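CRISPR system Cmr subunit Cmr6 (Pyrococcus furiosus, PDB 4W8V) helps cap the type III-B Cmr ribonucleoprotein complex, an elongated RNA-guided assembly that serves in CRISPR defence against mobile genetic elements. Local coordinates at residues L160-M165 and P191-T196; Q22-V27 and V197-P202; V58-T63 and R131-Q136. All blocks are in the same frame, centred on the assembly; numbering follows the deposited sequence.

In the fold
Contacts 1 and 2, their centres about 14 Å apart, share a three-stranded antiparallel sheet in which strand 192-197 lies between strands 25-28 and 161-165. They touch: Leu195 N lies 2.9 Å from Val27 O, a probable hydrogen bond. Contact 3 is a separate helical junction between helices 52-68 and 122-133; its centre is about 29 Å from that of contact 1 and about 25 Å from that of contact 2. Along the chain, residues 22-27 and 197-202 bracket the other two contacts: contact 3 comes first, and contact 1 follows. Contact 2 therefore joins the sequence-distant strand 25-28 to the 161-197 hairpin of this RAMP-family piece of Cmr6; contact 1 reaches the surface and contact 3 is buried.

Contact 1. Residues L160-M165 and P191-T196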
ATOM      1  N   LEU A 160      -4.211 -23.229  -3.572  1.00 72.15           N
ATOM      2  CA  LEU A 160      -5.035 -22.045  -3.338  1.00 68.50           C
ATOM      3  C   LEU A 160      -6.320 -22.384  -2.598  1.00 72.45           C
ATOM      4  O   LEU A 160      -6.967 -23.384  -2.902  1.00 70.55           O
ATOM      5  CB  LEU A 160      -5.367 -21.357  -4.665  1.00 71.78           C
ATOM      6  CG  LEU A 160      -4.156 -20.875  -5.469  1.00 75.92           C
ATOM      7  CD1 LEU A 160      -4.603 -20.165  -6.730  1.00 72.16           C
ATOM      8  CD2 LEU A 160      -3.273 -19.973  -4.630  1.00 65.45           C
ATOM      9  N   GLU A 161      -6.694 -21.546  -1.630  1.00 68.38           N
ATOM     10  CA  GLU A 161      -7.957 -21.725  -0.922  1.00 69.77           C
ATOM     11  C   GLU A 161      -8.960 -20.659  -1.351  1.00 68.99           C
ATOM     12  O   GLU A 161      -8.616 -19.481  -1.479  1.00 65.25           O
ATOM     13  CB  GLU A 161      -7.753 -21.680   0.595  1.00 80.09           C
ATOM     14  CG  GLU A 161      -6.915 -22.813   1.171  1.00 97.82           C
ATOM     15  CD  GLU A 161      -7.594 -24.168   1.073  1.00115.36           C
ATOM     16  OE1 GLU A 161      -8.839 -24.225   1.166  1.00124.00           O
ATOM     17  OE2 GLU A 161      -6.879 -25.181   0.896  1.00119.10           O
ATOM     18  N   LEU A 162     -10.196 -21.088  -1.589  1.00 64.33           N
ATOM     19  CA  LEU A 162     -11.286 -20.192  -1.960  1.00 66.96           C
ATOM     20  C   LEU A 162     -12.279 -19.988  -0.820  1.00 68.00           C
ATOM     21  O   LEU A 162     -12.885 -20.947  -0.352  1.00 65.80           O
ATOM     22  CB  LEU A 162     -12.036 -20.739  -3.173  1.00 72.95           C
ATOM     23  CG  LEU A 162     -13.207 -19.850  -3.587  1.00 71.27           C
ATOM     24  CD1 LEU A 162     -12.687 -18.539  -4.158  1.00 77.30           C
ATOM     25  CD2 LEU A 162     -14.098 -20.570  -4.580  1.00 73.34           C
ATOM     26  N   ASP A 163     -12.456 -18.738  -0.387  1.00 61.44           N
ATOM     27  CA  ASP A 163     -13.435 -18.430   0.651  1.00 63.13           C
ATOM     28  C   ASP A 163     -14.325 -17.259   0.259  1.00 66.72           C
ATOM     29  O   ASP A 163     -13.992 -16.466  -0.613  1.00 64.01           O
ATOM     30  CB  ASP A 163     -12.743 -18.129   1.979  1.00 73.28           C
ATOM     31  CG  ASP A 163     -12.213 -19.375   2.649  1.00 88.76           C
ATOM     32  OD1 ASP A 163     -12.984 -20.009   3.407  1.00 93.30           O
ATOM     33  OD2 ASP A 163     -11.034 -19.722   2.413  1.00 90.53           O
ATOM     34  N   ILE A 164     -15.463 -17.142   0.919  1.00 72.65           N
ATOM     35  CA  ILE A 164     -16.352 -16.038   0.623  1.00 64.58           C
ATOM     36  C   ILE A 164     -16.449 -15.099   1.814  1.00 57.65           C
ATOM     37  O   ILE A 164     -16.666 -15.521   2.936  1.00 64.36           O
ATOM     38  CB  ILE A 164     -17.711 -16.573   0.189  1.00 63.34           C
ATOM     39  CG1 ILE A 164     -17.538 -17.241  -1.182  1.00 59.37           C
ATOM     40  CG2 ILE A 164     -18.731 -15.456   0.088  1.00 57.10           C
ATOM     41  CD1 ILE A 164     -18.560 -18.266  -1.483  1.00 65.42           C
ATOM     42  N   MET A 165     -16.191 -13.822   1.562  1.00 59.20           N
ATOM     43  CA  MET A 165     -16.314 -12.794   2.588  1.00 54.35           C
ATOM     44  C   MET A 165     -17.066 -11.605   2.023  1.00 66.44           C
ATOM     45  O   MET A 165     -17.217 -11.473   0.800  1.00 63.23           O
ATOM     46  CB  MET A 165     -14.947 -12.353   3.113  1.00 60.61           C
ATOM     47  CG  MET A 165     -14.173 -13.449   3.862  1.00 67.76           C
ATOM     48  SD  MET A 165     -12.655 -12.901   4.654  1.00 64.12           S
ATOM     49  CE  MET A 165     -11.647 -12.430   3.249  1.00 54.92           C
ATOM     50  N   PRO A 191     -21.549 -10.915  -1.393  1.00 67.51           N
ATOM     51  CA  PRO A 191     -20.552 -11.976  -1.228  1.00 73.31           C
ATOM     52  C   PRO A 191     -19.431 -11.864  -2.253  1.00 58.92           C
ATOM     53  O   PRO A 191     -19.677 -11.657  -3.424  1.00 60.19           O
ATOM     54  CB  PRO A 191     -21.364 -13.251  -1.438  1.00 65.43           C
ATOM     55  CG  PRO A 191     -22.442 -12.840  -2.350  1.00 69.43           C
ATOM     56  CD  PRO A 191     -22.825 -11.452  -1.897  1.00 64.27           C
ATOM     57  N   ILE A 192     -18.197 -12.004  -1.799  1.00 60.66           N
ATOM     58  CA  ILE A 192     -17.041 -11.790  -2.660  1.00 56.97           C
ATOM     59  C   ILE A 192     -16.104 -12.985  -2.544  1.00 61.05           C
ATOM     60  O   ILE A 192     -15.822 -13.434  -1.432  1.00 59.65           O
ATOM     61  CB  ILE A 192     -16.288 -10.479  -2.271  1.00 65.46           C
ATOM     62  CG1 ILE A 192     -17.184  -9.253  -2.454  1.00 61.16           C
ATOM     63  CG2 ILE A 192     -15.048 -10.304  -3.070  1.00 59.05           C
ATOM     64  CD1 ILE A 192     -16.567  -7.971  -1.867  1.00 57.20           C
ATOM     65  N   PHE A 193     -15.652 -13.512  -3.692  1.00 58.36           N
ATOM     66  CA  PHE A 193     -14.658 -14.579  -3.707  1.00 63.78           C
ATOM     67  C   PHE A 193     -13.292 -14.083  -3.301  1.00 54.89           C
ATOM     68  O   PHE A 193     -12.835 -13.059  -3.772  1.00 60.31           O
ATOM     69  CB  PHE A 193     -14.541 -15.221  -5.087  1.00 67.63           C
ATOM     70  CG  PHE A 193     -15.735 -16.032  -5.490  1.00 60.78           C
ATOM     71  CD1 PHE A 193     -15.956 -17.278  -4.938  1.00 59.38           C
ATOM     72  CD2 PHE A 193     -16.607 -15.562  -6.451  1.00 62.20           C
ATOM     73  CE1 PHE A 193     -17.039 -18.037  -5.332  1.00 69.28           C
ATOM     74  CE2 PHE A 193     -17.685 -16.307  -6.843  1.00 68.13           C
ATOM     75  CZ  PHE A 193     -17.903 -17.550  -6.289  1.00 69.89           C
ATOM     76  N   PHE A 194     -12.647 -14.830  -2.418  1.00 52.00           N
ATOM     77  CA  PHE A 194     -11.278 -14.550  -1.998  1.00 47.39           C
ATOM     78  C   PHE A 194     -10.411 -15.789  -2.174  1.00 61.61           C
ATOM     79  O   PHE A 194     -10.781 -16.871  -1.717  1.00 59.94           O
ATOM     80  CB  PHE A 194     -11.225 -14.102  -0.534  1.00 50.56           C
ATOM     81  CG  PHE A 194     -11.542 -12.647  -0.335  1.00 57.79           C
ATOM     82  CD1 PHE A 194     -10.530 -11.706  -0.280  1.00 51.01           C
ATOM     83  CD2 PHE A 194     -12.859 -12.219  -0.219  1.00 62.21           C
ATOM     84  CE1 PHE A 194     -10.822 -10.367  -0.100  1.00 54.06           C
ATOM     85  CE2 PHE A 194     -13.164 -10.872  -0.036  1.00 61.44           C
ATOM     86  CZ  PHE A 194     -12.140  -9.946   0.027  1.00 58.20           C
ATOM     87  N   LEU A 195      -9.275 -15.623  -2.852  1.00 57.16           N
ATOM     88  CA  LEU A 195      -8.260 -16.653  -2.932  1.00 59.86           C
ATOM     89  C   LEU A 195      -7.167 -16.398  -1.913  1.00 57.16           C
ATOM     90  O   LEU A 195      -6.653 -15.280  -1.815  1.00 53.71           O
ATOM     91  CB  LEU A 195      -7.654 -16.706  -4.341  1.00 62.64           C
ATOM     92  CG  LEU A 195      -8.589 -17.225  -5.429  1.00 66.51           C
ATOM     93  CD1 LEU A 195      -7.914 -17.116  -6.803  1.00 67.09           C
ATOM     94  CD2 LEU A 195      -9.027 -18.655  -5.121  1.00 66.46           C
ATOM     95  N   THR A 196      -6.823 -17.421  -1.139  1.00 54.34           N
ATOM     96  CA  THR A 196      -5.676 -17.309  -0.239  1.00 64.22           C
ATOM     97  C   THR A 196      -4.464 -17.930  -0.896  1.00 58.62           C
ATOM     98  O   THR A 196      -4.504 -19.075  -1.329  1.00 63.59           O
ATOM     99  CB  THR A 196      -5.925 -17.978   1.123  1.00 60.62           C
ATOM    100  OG1 THR A 196      -7.013 -17.313   1.771  1.00 68.03           O
ATOM    101  CG2 THR A 196      -4.688 -17.870   1.996  1.00 56.62           C
TER
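Met165 crosses Phe194 at about a right angle and lays its terminal methyl over one face of the ring. Met165 CE lies 3.6 Å from the centroid of the Phe194 ring and 11° off the ring normal, evidence for a CH-pi contact with the methyl almost centred. The bend at chi3 (-65°) turns CE down onto the ring, while SD remains above the same face at a longer distance, a Met-aromatic contact. Val26 of the neighbouring strand touches both side chains.

The opposite sheet face, carrying Leu162, Ile164, Phe193 and Leu195, is packed differently. Leu162 meets Phe193 at a slant, CD1 of Leu162 being 3.6 Å from CD1 of Phe193; the same Leu162 CD1 lies 3.8 Å from CD2 of Leu195, so one methyl bridges two residues of the partner strand. Ile164 runs beside both Phe193 and Pro191, pointing the same way, and its CG2 is 3.8 Å from CB of Pro191.

Beneath these side chains the backbones are paired through Glu161-Thr196, Asp163-Phe194 and Met165-Ile192. Asp163 N donates to Phe194 O at 2.8 Å, in the carbonyl plane, and Phe194 N returns a bond to Asp163 O. At the Glu161 end, Thr196 N to Glu161 O is 2.8 Å, whereas the reciprocal Glu161 N to Thr196 O is weak at 3.3 Å. Strand directions differ by 145°, as expected for a twisted antiparallel pair. Consecutive strands joined by a long connection without helix or strand make this a long-looped beta-hairpin, whose strand 161-165 is one edge of a three-stranded sheet, with strand 25-28 at the other.

Contact 2. Residues Q22-V27 and V197-P202; sequences QSRLVV and VPKDVP
Lys199 turns its CG beside its own backbone N (chi1 -48°) and then runs extended, which lays its methylenes along the backbone at Gln22 and Ser23. CD of Lys199 comes within 3.7 Å of Gln22 O, and CG lies 4.0 Å from Ser23 C. In Arg24, a chi1 of -71° likewise sets CG beside the backbone N; CB is 3.4 Å from Val197 O and CG lies 4.1 Å from Pro198 CA, so the aliphatic root of the arginine does the touching.

One antiparallel hydrogen-bonded pair, Leu25 with Val197, fixes the backbones. Leu25 N donates to Val197 O at 2.9 Å, in the carbonyl plane and on a lone pair. The return bond from Val197 N to Leu25 O is modelled doubtfully short. CB of Leu25 and CB of Val197 stand 4.0 Å apart on one sheet face. Thr21 OG1 binds Pro198 O and Val201 N nearby, and Ser23 OG is bonded to Gly238 O.

The charged ends do not pair: Arg24 NE and Lys199 NZ are 6.0 Å apart. The chemistry thus implies attachment by main-chain polarity and aliphatic packing; any repulsion between the like charges is probably weak, since both residues are exposed.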
ATOM      1  N   GLN A  22       5.554 -13.379   2.621  1.00 58.39           N
ATOM      2  CA  GLN A  22       6.113 -13.853   3.885  1.00 60.15           C
ATOM      3  C   GLN A  22       5.058 -14.619   4.692  1.00 64.96           C
ATOM      4  O   GLN A  22       5.360 -15.635   5.321  1.00 66.91           O
ATOM      5  CB  GLN A  22       6.675 -12.698   4.716  1.00 65.51           C
ATOM      6  CG  GLN A  22       7.395 -13.174   5.989  1.00 77.54           C
ATOM      7  CD  GLN A  22       7.620 -12.075   7.016  1.00 90.47           C
ATOM      8  OE1 GLN A  22       6.713 -11.305   7.338  1.00 99.99           O
ATOM      9  NE2 GLN A  22       8.836 -12.000   7.537  1.00 86.87           N
ATOM     10  N   SER A  23       3.825 -14.119   4.662  1.00 58.84           N
ATOM     11  CA  SER A  23       2.672 -14.800   5.217  1.00 56.64           C
ATOM     12  C   SER A  23       1.665 -15.013   4.084  1.00 63.39           C
ATOM     13  O   SER A  23       1.869 -14.533   2.973  1.00 63.50           O
ATOM     14  CB  SER A  23       2.044 -13.986   6.376  1.00 59.05           C
ATOM     15  OG  SER A  23       1.649 -12.689   5.959  1.00 62.16           O
ATOM     16  N   ARG A  24       0.577 -15.731   4.348  1.00 61.43           N
ATOM     17  CA  ARG A  24      -0.397 -15.975   3.297  1.00 51.06           C
ATOM     18  C   ARG A  24      -1.058 -14.690   2.833  1.00 57.21           C
ATOM     19  O   ARG A  24      -1.287 -13.747   3.607  1.00 54.17           O
ATOM     20  CB  ARG A  24      -1.455 -16.959   3.757  1.00 59.14           C
ATOM     21  CG  ARG A  24      -0.960 -18.350   3.903  1.00 64.84           C
ATOM     22  CD  ARG A  24      -1.949 -19.192   4.661  1.00 72.07           C
ATOM     23  NE  ARG A  24      -1.271 -20.367   5.182  1.00 95.99           N
ATOM     24  CZ  ARG A  24      -1.351 -21.568   4.632  1.00111.86           C
ATOM     25  NH1 ARG A  24      -2.108 -21.754   3.560  1.00116.52           N
ATOM     26  NH2 ARG A  24      -0.686 -22.581   5.164  1.00117.55           N
ATOM     27  N   LEU A  25      -1.366 -14.662   1.546  1.00 58.01           N
ATOM     28  CA  LEU A  25      -1.945 -13.480   0.946  1.00 61.88           C
ATOM     29  C   LEU A  25      -3.385 -13.758   0.519  1.00 58.93           C
ATOM     30  O   LEU A  25      -3.670 -14.745  -0.170  1.00 66.92           O
ATOM     31  CB  LEU A  25      -1.088 -13.035  -0.235  1.00 53.45           C
ATOM     32  CG  LEU A  25      -1.514 -11.840  -1.073  1.00 56.26           C
ATOM     33  CD1 LEU A  25      -1.502 -10.511  -0.267  1.00 45.91           C
ATOM     34  CD2 LEU A  25      -0.564 -11.793  -2.263  1.00 54.11           C
ATOM     35  N   VAL A  26      -4.281 -12.889   0.968  1.00 58.62           N
ATOM     36  CA  VAL A  26      -5.713 -13.031   0.747  1.00 54.79           C
ATOM     37  C   VAL A  26      -6.191 -11.939  -0.207  1.00 53.09           C
ATOM     38  O   VAL A  26      -6.152 -10.757   0.105  1.00 60.35           O
ATOM     39  CB  VAL A  26      -6.481 -12.956   2.076  1.00 63.81           C
ATOM     40  CG1 VAL A  26      -7.960 -13.249   1.869  1.00 54.22           C
ATOM     41  CG2 VAL A  26      -5.871 -13.931   3.086  1.00 61.16           C
ATOM     42  N   VAL A  27      -6.615 -12.356  -1.389  1.00 53.81           N
ATOM     43  CA  VAL A  27      -6.909 -11.452  -2.501  1.00 52.99           C
ATOM     44  C   VAL A  27      -8.347 -11.625  -2.969  1.00 55.51           C
ATOM     45  O   VAL A  27      -8.785 -12.740  -3.194  1.00 61.97           O
ATOM     46  CB  VAL A  27      -5.952 -11.728  -3.706  1.00 57.61           C
ATOM     47  CG1 VAL A  27      -6.183 -10.715  -4.797  1.00 58.68           C
ATOM     48  CG2 VAL A  27      -4.505 -11.711  -3.247  1.00 49.50           C
ATOM     49  N   VAL A 197      -3.403 -17.135  -0.983  1.00 67.71           N
ATOM     50  CA  VAL A 197      -2.171 -17.491  -1.674  1.00 54.95           C
ATOM     51  C   VAL A 197      -1.144 -17.928  -0.644  1.00 64.16           C
ATOM     52  O   VAL A 197      -0.966 -17.251   0.363  1.00 74.79           O
ATOM     53  CB  VAL A 197      -1.629 -16.303  -2.495  1.00 52.83           C
ATOM     54  CG1 VAL A 197      -0.217 -16.600  -3.055  1.00 48.32           C
ATOM     55  CG2 VAL A 197      -2.603 -15.948  -3.605  1.00 49.29           C
ATOM     56  N   PRO A 198      -0.473 -19.076  -0.877  1.00 63.77           N
ATOM     57  CA  PRO A 198       0.416 -19.570   0.183  1.00 54.61           C
ATOM     58  C   PRO A 198       1.680 -18.736   0.325  1.00 61.59           C
ATOM     59  O   PRO A 198       1.917 -17.824  -0.464  1.00 63.10           O
ATOM     60  CB  PRO A 198       0.749 -21.001  -0.262  1.00 71.57           C
ATOM     61  CG  PRO A 198       0.434 -21.059  -1.728  1.00 74.71           C
ATOM     62  CD  PRO A 198      -0.668 -20.057  -1.961  1.00 67.00           C
ATOM     63  N   LYS A 199       2.488 -19.046   1.331  1.00 66.60           N
ATOM     64  CA  LYS A 199       3.763 -18.367   1.516  1.00 64.13           C
ATOM     65  C   LYS A 199       4.735 -18.739   0.397  1.00 61.71           C
ATOM     66  O   LYS A 199       4.575 -19.770  -0.243  1.00 61.00           O
ATOM     67  CB  LYS A 199       4.389 -18.725   2.865  1.00 68.91           C
ATOM     68  CG  LYS A 199       3.475 -18.629   4.055  1.00 62.88           C
ATOM     69  CD  LYS A 199       4.164 -19.174   5.288  1.00 74.14           C
ATOM     70  CE  LYS A 199       3.305 -19.005   6.521  1.00 80.70           C
ATOM     71  NZ  LYS A 199       4.037 -19.462   7.720  1.00 82.30           N
ATOM     72  N   ASP A 200       5.733 -17.887   0.185  1.00 67.84           N
ATOM     73  CA  ASP A 200       6.817 -18.116  -0.771  1.00 82.95           C
ATOM     74  C   ASP A 200       6.340 -18.167  -2.213  1.00 78.26           C
ATOM     75  O   ASP A 200       6.831 -18.951  -3.015  1.00 69.99           O
ATOM     76  CB  ASP A 200       7.575 -19.400  -0.436  1.00 91.57           C
ATOM     77  CG  ASP A 200       8.297 -19.310   0.880  1.00101.87           C
ATOM     78  OD1 ASP A 200       8.934 -18.264   1.138  1.00102.04           O
ATOM     79  OD2 ASP A 200       8.217 -20.278   1.661  1.00108.35           O
ATOM     80  N   VAL A 201       5.374 -17.318  -2.527  1.00 72.01           N
ATOM     81  CA  VAL A 201       4.968 -17.107  -3.900  1.00 66.20           C
ATOM     82  C   VAL A 201       5.623 -15.808  -4.361  1.00 62.57           C
ATOM     83  O   VAL A 201       5.565 -14.798  -3.666  1.00 60.35           O
ATOM     84  CB  VAL A 201       3.444 -17.062  -4.025  1.00 63.74           C
ATOM     85  CG1 VAL A 201       3.035 -16.662  -5.431  1.00 66.94           C
ATOM     86  CG2 VAL A 201       2.844 -18.431  -3.620  1.00 60.62           C
ATOM     87  N   PRO A 202       6.314 -15.851  -5.504  1.00 62.11           N
ATOM     88  CA  PRO A 202       7.079 -14.684  -5.948  1.00 56.33           C
ATOM     89  C   PRO A 202       6.262 -13.673  -6.750  1.00 63.59           C
ATOM     90  O   PRO A 202       5.511 -14.065  -7.643  1.00 62.44           O
ATOM     91  CB  PRO A 202       8.171 -15.297  -6.818  1.00 53.85           C
ATOM     92  CG  PRO A 202       7.617 -16.590  -7.286  1.00 56.28           C
ATOM     93  CD  PRO A 202       6.665 -17.075  -6.250  1.00 62.56           C
TER

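Contact 3. Residues V58-T63 and R131-Q136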
ATOM      1  N   VAL A  58      -1.937   1.446   0.435  1.00 53.49           N
ATOM      2  CA  VAL A  58      -1.203   1.077   1.638  1.00 59.10           C
ATOM      3  C   VAL A  58       0.048   1.963   1.848  1.00 56.81           C
ATOM      4  O   VAL A  58       0.392   2.284   2.981  1.00 56.25           O
ATOM      5  CB  VAL A  58      -0.805  -0.412   1.612  1.00 62.51           C
ATOM      6  CG1 VAL A  58       0.213  -0.694   0.493  1.00 67.23           C
ATOM      7  CG2 VAL A  58      -0.261  -0.850   2.973  1.00 62.43           C
ATOM      8  N   THR A  59       0.706   2.380   0.765  1.00 51.17           N
ATOM      9  CA  THR A  59       1.885   3.246   0.870  1.00 58.27           C
ATOM     10  C   THR A  59       1.502   4.680   1.248  1.00 55.10           C
ATOM     11  O   THR A  59       2.190   5.300   2.039  1.00 61.53           O
ATOM     12  CB  THR A  59       2.704   3.265  -0.450  1.00 53.54           C
ATOM     13  OG1 THR A  59       3.095   1.939  -0.784  1.00 54.14           O
ATOM     14  CG2 THR A  59       3.957   4.091  -0.298  1.00 58.54           C
ATOM     15  N   ARG A  60       0.435   5.206   0.650  1.00 55.38           N
ATOM     16  CA  ARG A  60      -0.231   6.423   1.118  1.00 68.24           C
ATOM     17  C   ARG A  60      -0.495   6.371   2.629  1.00 59.19           C
ATOM     18  O   ARG A  60      -0.154   7.279   3.377  1.00 60.09           O
ATOM     19  CB  ARG A  60      -1.600   6.614   0.447  1.00 64.97           C
ATOM     20  CG  ARG A  60      -1.688   7.248  -0.915  1.00 69.93           C
ATOM     21  CD  ARG A  60      -3.185   7.514  -1.157  1.00 68.05           C
ATOM     22  NE  ARG A  60      -3.544   7.792  -2.543  1.00 78.60           N
ATOM     23  CZ  ARG A  60      -3.605   9.009  -3.070  1.00 78.17           C
ATOM     24  NH1 ARG A  60      -3.302  10.064  -2.333  1.00 76.32           N
ATOM     25  NH2 ARG A  60      -3.948   9.172  -4.339  1.00 95.27           N
ATOM     26  N   HIS A  61      -1.155   5.295   3.036  1.00 50.00           N
ATOM     27  CA  HIS A  61      -1.592   5.093   4.405  1.00 52.08           C
ATOM     28  C   HIS A  61      -0.436   5.169   5.367  1.00 52.82           C
ATOM     29  O   HIS A  61      -0.522   5.818   6.413  1.00 61.11           O
ATOM     30  CB  HIS A  61      -2.290   3.739   4.536  1.00 48.34           C
ATOM     31  CG  HIS A  61      -2.812   3.449   5.908  1.00 56.96           C
ATOM     32  ND1 HIS A  61      -2.009   2.977   6.925  1.00 66.04           N
ATOM     33  CD2 HIS A  61      -4.065   3.520   6.423  1.00 55.90           C
ATOM     34  CE1 HIS A  61      -2.739   2.795   8.014  1.00 65.97           C
ATOM     35  NE2 HIS A  61      -3.985   3.113   7.735  1.00 57.33           N
ATOM     36  N   LEU A  62       0.648   4.501   5.003  1.00 58.39           N
ATOM     37  CA  LEU A  62       1.878   4.519   5.776  1.00 54.66           C
ATOM     38  C   LEU A  62       2.317   5.945   6.064  1.00 60.65           C
ATOM     39  O   LEU A  62       2.633   6.286   7.210  1.00 63.18           O
ATOM     40  CB  LEU A  62       2.983   3.769   5.029  1.00 52.87           C
ATOM     41  CG  LEU A  62       4.400   3.836   5.598  1.00 57.71           C
ATOM     42  CD1 LEU A  62       4.457   3.315   7.012  1.00 55.36           C
ATOM     43  CD2 LEU A  62       5.351   3.043   4.711  1.00 75.54           C
ATOM     44  N   THR A  63       2.314   6.782   5.027  1.00 59.99           N
ATOM     45  CA  THR A  63       2.832   8.137   5.170  1.00 62.31           C
ATOM     46  C   THR A  63       1.902   9.041   5.975  1.00 63.15           C
ATOM     47  O   THR A  63       2.362   9.996   6.594  1.00 67.28           O
ATOM     48  CB  THR A  63       3.103   8.792   3.800  1.00 56.59           C
ATOM     49  OG1 THR A  63       1.864   9.138   3.180  1.00 64.59           O
ATOM     50  CG2 THR A  63       3.873   7.829   2.896  1.00 62.86           C
ATOM     51  N   ARG A 131       4.301  15.124  -5.001  1.00 69.19           N
ATOM     52  CA  ARG A 131       4.695  14.684  -6.334  1.00 74.27           C
ATOM     53  C   ARG A 131       4.536  13.174  -6.538  1.00 81.02           C
ATOM     54  O   ARG A 131       4.139  12.733  -7.612  1.00 87.69           O
ATOM     55  CB  ARG A 131       6.138  15.102  -6.615  1.00 67.32           C
ATOM     56  CG  ARG A 131       6.330  16.608  -6.655  1.00 74.33           C
ATOM     57  CD  ARG A 131       7.791  16.950  -6.776  1.00 80.71           C
ATOM     58  NE  ARG A 131       8.388  16.193  -7.865  1.00 86.41           N
ATOM     59  CZ  ARG A 131       9.654  15.801  -7.898  1.00 86.48           C
ATOM     60  NH1 ARG A 131      10.472  16.101  -6.896  1.00 81.90           N
ATOM     61  NH2 ARG A 131      10.094  15.104  -8.938  1.00 90.34           N
ATOM     62  N   ILE A 132       4.844  12.387  -5.512  1.00 74.23           N
ATOM     63  CA  ILE A 132       4.769  10.933  -5.620  1.00 62.45           C
ATOM     64  C   ILE A 132       3.340  10.443  -5.834  1.00 62.71           C
ATOM     65  O   ILE A 132       3.077   9.670  -6.763  1.00 61.73           O
ATOM     66  CB  ILE A 132       5.369  10.256  -4.372  1.00 65.31           C
ATOM     67  CG1 ILE A 132       6.891  10.423  -4.365  1.00 64.67           C
ATOM     68  CG2 ILE A 132       5.016   8.772  -4.324  1.00 60.33           C
ATOM     69  CD1 ILE A 132       7.567   9.863  -3.127  1.00 62.20           C
ATOM     70  N   PHE A 133       2.421  10.919  -4.994  1.00 57.57           N
ATOM     71  CA  PHE A 133       1.054  10.409  -4.954  1.00 66.30           C
ATOM     72  C   PHE A 133       0.055  11.296  -5.703  1.00 67.84           C
ATOM     73  O   PHE A 133      -0.982  10.824  -6.176  1.00 70.14           O
ATOM     74  CB  PHE A 133       0.597  10.248  -3.498  1.00 64.86           C
ATOM     75  CG  PHE A 133       1.412   9.261  -2.716  1.00 69.07           C
ATOM     76  CD1 PHE A 133       1.260   7.898  -2.925  1.00 72.98           C
ATOM     77  CD2 PHE A 133       2.332   9.690  -1.769  1.00 68.54           C
ATOM     78  CE1 PHE A 133       2.010   6.980  -2.210  1.00 69.75           C
ATOM     79  CE2 PHE A 133       3.082   8.768  -1.052  1.00 63.77           C
ATOM     80  CZ  PHE A 133       2.920   7.417  -1.280  1.00 70.06           C
ATOM     81  N   GLY A 134       0.376  12.580  -5.806  1.00 69.91           N
ATOM     82  CA  GLY A 134      -0.524  13.545  -6.404  1.00 63.79           C
ATOM     83  C   GLY A 134      -1.499  14.053  -5.369  1.00 66.45           C
ATOM     84  O   GLY A 134      -1.518  13.578  -4.242  1.00 74.33           O
ATOM     85  N   THR A 135      -2.292  15.046  -5.749  1.00 77.43           N
ATOM     86  CA  THR A 135      -3.356  15.574  -4.908  1.00 67.31           C
ATOM     87  C   THR A 135      -4.593  15.833  -5.753  1.00 69.14           C
ATOM     88  O   THR A 135      -4.683  15.396  -6.896  1.00 72.37           O
ATOM     89  CB  THR A 135      -2.955  16.886  -4.211  1.00 71.46           C
ATOM     90  OG1 THR A 135      -2.687  17.890  -5.195  1.00 71.35           O
ATOM     91  CG2 THR A 135      -1.719  16.691  -3.349  1.00 71.94           C
ATOM     92  N   GLN A 136      -5.552  16.552  -5.186  1.00 76.76           N
ATOM     93  CA  GLN A 136      -6.759  16.891  -5.919  1.00 80.20           C
ATOM     94  C   GLN A 136      -6.455  17.831  -7.082  1.00 89.48           C
ATOM     95  O   GLN A 136      -7.147  17.807  -8.097  1.00 93.67           O
ATOM     96  CB  GLN A 136      -7.803  17.522  -4.992  1.00 76.98           C
ATOM     97  CG  GLN A 136      -8.738  16.519  -4.323  1.00 79.20           C
ATOM     98  CD  GLN A 136      -9.454  15.617  -5.320  1.00 92.53           C
ATOM     99  OE1 GLN A 136      -9.671  15.985  -6.480  1.00111.51           O
ATOM    100  NE2 GLN A 136      -9.821  14.424  -4.870  1.00 96.73           N
TER
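Phe133, the last helical residue before Gly134 ends helix 122-133 with a positive phi (85°), drives its ring against helix 52-68, making a helix-to-helix packing contact centred on one aromatic side chain. In the tight part, around this ring, Thr59 crosses it at about a right angle, bringing CG2 to the ring edge in its plane, 3.6 Å from Phe133 CZ. Arg60 passes over one face with its CA, and its CG lies 3.6 Å from Phe133 CD1. On the opposite face sits CG2 of Ile132, 3.7 Å above the plane of the Phe133 ring and over its centre. Thr63 comes from the opposite direction to Phe133, and its CG2 is 4.1 Å from CE2 of the ring. Thr59, Thr63 and Phe133 are all buried, and Leu221 and Val222 of helix 212-228 also touch Thr59.

The looser side follows the rest of Arg60, which is partly exposed. Its extended chain slides past Phe133 in the opposite direction, and its guanidinium is inclined 29° to the ring plane. Phe133 CB stands 4.0 Å above that guanidinium plane of Arg60, displaced toward the rim, so the group is not stacked on the ring. No hydrogen bond crosses between the segments: Arg60 NH2 is 3.9 Å from Phe133 O, while NH1 bonds to Tyr64 OH. The Phe133 carbonyl instead accepts a bond from Lys56 NZ. Within helix 52-68, a chi1 of 73° sets the Thr63 hydroxyl between its backbone N and carbonyl carbon, from where Thr63 OG1 donates to Arg60 O at 2.8 Å.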